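Local coordinates for ankyrin repeat and SAM domain-containing protein 4B (Mus musculus, PDB 5F3X), which probably acts as a scaffold, its ankyrin repeats, sterile alpha motif domain and C-terminal PDZ-binding tail each mediating protein-protein interactions, at residues E44-I49 / G54-V59. Residues are numbered along the deposited sequence; the frame is centred on the assembly and turned at random.
Sequences EDLQNI and GPRKKV
The guanidinium of R56 carries Q47 on one of its faces: CG of Q47 sits over the centre of the group, 3.3 Å above its plane and 3.4 Å from CZ of R56. Beyond CG the Q47 chain runs on extended, and its amide plane lies stacked at only 24° to the guanidinium. No hydrogen bond joins the two; the contact is flat packing, for which glutamine's methylenes and planar amide are well suited. The N-H groups of the guanidinium are engaged outside the contact: NE of R56 forms a salt bridge with D43, and NH1 donates to the backbone carbonyl of M51. Together the two partners probably fix the rotation of the group, and the carboxylate of D43 probably offsets its positive charge, while a turn at chi3 (50°) bends the arginine chain so that its head meets Q47. Nearer the backbone the same chain is apolar. CG of R56 packs 3.6 Å from CB of L46, the leucine and arginine chains running by one another with opposite headings. Deeper still, CD1 of L46 reaches CG1 of V59 at 4.2 Å, a looser contact between branched aliphatic residues fitted to the buried side, where V59 also touches L21 and M51. The contact thus joins the short helix 43-48 to the start of the long C-terminal helix 53-71 of the SAM domain's helical bundle; the N-to-C directions of the two short segments make an angle of 138°, closer to antiparallel than to parallel, across the short connection between them.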
ATOM      1  N   GLU B  44      27.850  20.176   7.866  1.00 47.73           N
ATOM      2  CA  GLU B  44      29.155  20.058   8.512  1.00 51.12           C
ATOM      3  C   GLU B  44      29.324  18.707   9.210  1.00 45.22           C
ATOM      4  O   GLU B  44      30.434  18.165   9.231  1.00 48.09           O
ATOM      5  CB  GLU B  44      29.415  21.202   9.494  1.00 54.53           C
ATOM      6  CG  GLU B  44      30.824  21.089  10.130  1.00 59.53           C
ATOM      7  CD  GLU B  44      31.101  22.148  11.208  1.00 69.59           C
ATOM      8  OE1 GLU B  44      30.126  22.751  11.725  1.00 73.76           O
ATOM      9  OE2 GLU B  44      32.292  22.363  11.557  1.00 71.52           O
ATOM     10  N   ASP B  45      28.245  18.132   9.745  1.00 82.91           N
ATOM     11  CA  ASP B  45      28.324  16.769  10.265  1.00 71.71           C
ATOM     12  C   ASP B  45      28.839  15.805   9.198  1.00 67.02           C
ATOM     13  O   ASP B  45      29.712  14.968   9.466  1.00 68.55           O
ATOM     14  CB  ASP B  45      26.951  16.328  10.770  1.00 70.28           C
ATOM     15  CG  ASP B  45      26.594  16.941  12.108  1.00 74.32           C
ATOM     16  OD1 ASP B  45      27.425  16.875  13.041  1.00 76.10           O
ATOM     17  OD2 ASP B  45      25.485  17.508  12.223  1.00 75.35           O
ATOM     18  N   LEU B  46      28.322  15.925   7.967  1.00 59.10           N
ATOM     19  CA  LEU B  46      28.707  14.989   6.919  1.00 57.48           C
ATOM     20  C   LEU B  46      30.094  15.284   6.366  1.00 62.14           C
ATOM     21  O   LEU B  46      30.751  14.379   5.832  1.00 64.05           O
ATOM     22  CB  LEU B  46      27.672  14.994   5.793  1.00 53.43           C
ATOM     23  CG  LEU B  46      26.266  14.552   6.216  1.00 52.94           C
ATOM     24  CD1 LEU B  46      25.255  14.808   5.123  1.00 42.22           C
ATOM     25  CD2 LEU B  46      26.265  13.089   6.693  1.00 43.84           C
ATOM     26  N   GLN B  47      30.541  16.544   6.447  1.00 67.06           N
ATOM     27  CA  GLN B  47      31.941  16.849   6.167  1.00 68.07           C
ATOM     28  C   GLN B  47      32.861  16.204   7.190  1.00 71.15           C
ATOM     29  O   GLN B  47      34.003  15.866   6.869  1.00 73.59           O
ATOM     30  CB  GLN B  47      32.181  18.351   6.183  1.00 70.34           C
ATOM     31  CG  GLN B  47      32.086  19.060   4.862  1.00 72.18           C
ATOM     32  CD  GLN B  47      32.426  20.537   5.003  1.00 75.23           C
ATOM     33  OE1 GLN B  47      33.552  20.946   4.737  1.00 78.27           O
ATOM     34  NE2 GLN B  47      31.457  21.338   5.437  1.00 74.63           N
ATOM     35  N   ASN B  48      32.396  16.044   8.429  1.00 74.80           N
ATOM     36  CA  ASN B  48      33.268  15.480   9.450  1.00 78.84           C
ATOM     37  C   ASN B  48      33.591  14.015   9.167  1.00 80.25           C
ATOM     38  O   ASN B  48      34.695  13.556   9.483  1.00 84.38           O
ATOM     39  CB  ASN B  48      32.647  15.672  10.833  1.00 82.78           C
ATOM     40  CG  ASN B  48      32.829  17.095  11.354  1.00 88.21           C
ATOM     41  OD1 ASN B  48      33.746  17.807  10.935  1.00 90.46           O
ATOM     42  ND2 ASN B  48      31.965  17.512  12.275  1.00 90.78           N
ATOM     43  N   ILE B  49      32.675  13.282   8.541  1.00 72.47           N
ATOM     44  CA  ILE B  49      32.936  11.890   8.190  1.00 68.85           C
ATOM     45  C   ILE B  49      33.462  11.796   6.768  1.00 66.55           C
ATOM     46  O   ILE B  49      33.407  10.726   6.155  1.00 69.46           O
ATOM     47  CB  ILE B  49      31.711  10.986   8.418  1.00 65.38           C
ATOM     48  CG1 ILE B  49      30.485  11.494   7.655  1.00 61.62           C
ATOM     49  CG2 ILE B  49      31.451  10.857   9.927  1.00 64.76           C
ATOM     50  CD1 ILE B  49      29.322  10.532   7.660  1.00 59.32           C
ATOM     51  N   GLY B  54      29.530  16.583  -3.545  1.00 56.34           N
ATOM     52  CA  GLY B  54      28.515  16.036  -4.406  1.00 47.10           C
ATOM     53  C   GLY B  54      27.503  15.195  -3.664  1.00 49.50           C
ATOM     54  O   GLY B  54      26.299  15.461  -3.704  1.00 50.13           O
ATOM     55  N   PRO B  55      27.957  14.143  -2.976  1.00 49.56           N
ATOM     56  CA  PRO B  55      26.982  13.308  -2.260  1.00 50.48           C
ATOM     57  C   PRO B  55      26.394  13.993  -1.052  1.00 51.65           C
ATOM     58  O   PRO B  55      25.263  13.679  -0.680  1.00 50.65           O
ATOM     59  CB  PRO B  55      27.768  12.041  -1.895  1.00 43.48           C
ATOM     60  CG  PRO B  55      29.162  12.279  -2.269  1.00 47.53           C
ATOM     61  CD  PRO B  55      29.243  13.449  -3.188  1.00 48.42           C
ATOM     62  N   ARG B  56      27.106  14.942  -0.442  1.00 54.09           N
ATOM     63  CA  ARG B  56      26.509  15.718   0.641  1.00 49.79           C
ATOM     64  C   ARG B  56      25.233  16.393   0.168  1.00 49.82           C
ATOM     65  O   ARG B  56      24.186  16.283   0.814  1.00 49.34           O
ATOM     66  CB  ARG B  56      27.503  16.755   1.157  1.00 49.22           C
ATOM     67  CG  ARG B  56      28.025  16.492   2.547  1.00 47.94           C
ATOM     68  CD  ARG B  56      29.417  17.069   2.732  1.00 48.08           C
ATOM     69  NE  ARG B  56      29.529  18.468   2.308  1.00 48.32           N
ATOM     70  CZ  ARG B  56      30.636  18.986   1.787  1.00 49.91           C
ATOM     71  NH1 ARG B  56      31.698  18.215   1.635  1.00 48.46           N
ATOM     72  NH2 ARG B  56      30.688  20.261   1.406  1.00 53.96           N
ATOM     73  N   LYS B  57      25.297  17.070  -0.989  1.00 51.17           N
ATOM     74  CA  LYS B  57      24.122  17.754  -1.521  1.00 50.65           C
ATOM     75  C   LYS B  57      22.997  16.768  -1.829  1.00 54.05           C
ATOM     76  O   LYS B  57      21.835  17.032  -1.510  1.00 56.80           O
ATOM     77  CB  LYS B  57      24.505  18.549  -2.762  1.00 53.24           C
ATOM     78  CG  LYS B  57      25.586  19.624  -2.541  1.00 58.46           C
ATOM     79  CD  LYS B  57      25.162  20.732  -1.567  1.00 59.18           C
ATOM     80  CE  LYS B  57      25.687  20.515  -0.122  1.00 53.66           C
ATOM     81  NZ  LYS B  57      24.827  21.188   0.880  1.00 54.41           N
ATOM     82  N   LYS B  58      23.321  15.616  -2.423  1.00 52.60           N
ATOM     83  CA  LYS B  58      22.283  14.640  -2.739  1.00 49.91           C
ATOM     84  C   LYS B  58      21.641  14.097  -1.473  1.00 48.76           C
ATOM     85  O   LYS B  58      20.412  14.023  -1.377  1.00 51.18           O
ATOM     86  CB  LYS B  58      22.855  13.503  -3.593  1.00 53.31           C
ATOM     87  CG  LYS B  58      23.002  13.867  -5.078  1.00 56.01           C
ATOM     88  CD  LYS B  58      24.069  13.041  -5.786  1.00 54.44           C
ATOM     89  CE  LYS B  58      24.198  13.500  -7.233  1.00 56.48           C
ATOM     90  NZ  LYS B  58      25.029  12.554  -8.048  1.00 59.26           N
ATOM     91  N   VAL B  59      22.458  13.723  -0.484  1.00 48.13           N
ATOM     92  CA  VAL B  59      21.921  13.272   0.805  1.00 46.96           C
ATOM     93  C   VAL B  59      21.024  14.343   1.422  1.00 46.08           C
ATOM     94  O   VAL B  59      19.903  14.058   1.848  1.00 46.08           O
ATOM     95  CB  VAL B  59      23.051  12.884   1.776  1.00 47.23           C
ATOM     96  CG1 VAL B  59      22.472  12.420   3.041  1.00 50.36           C
ATOM     97  CG2 VAL B  59      23.870  11.760   1.237  1.00 48.94           C
TER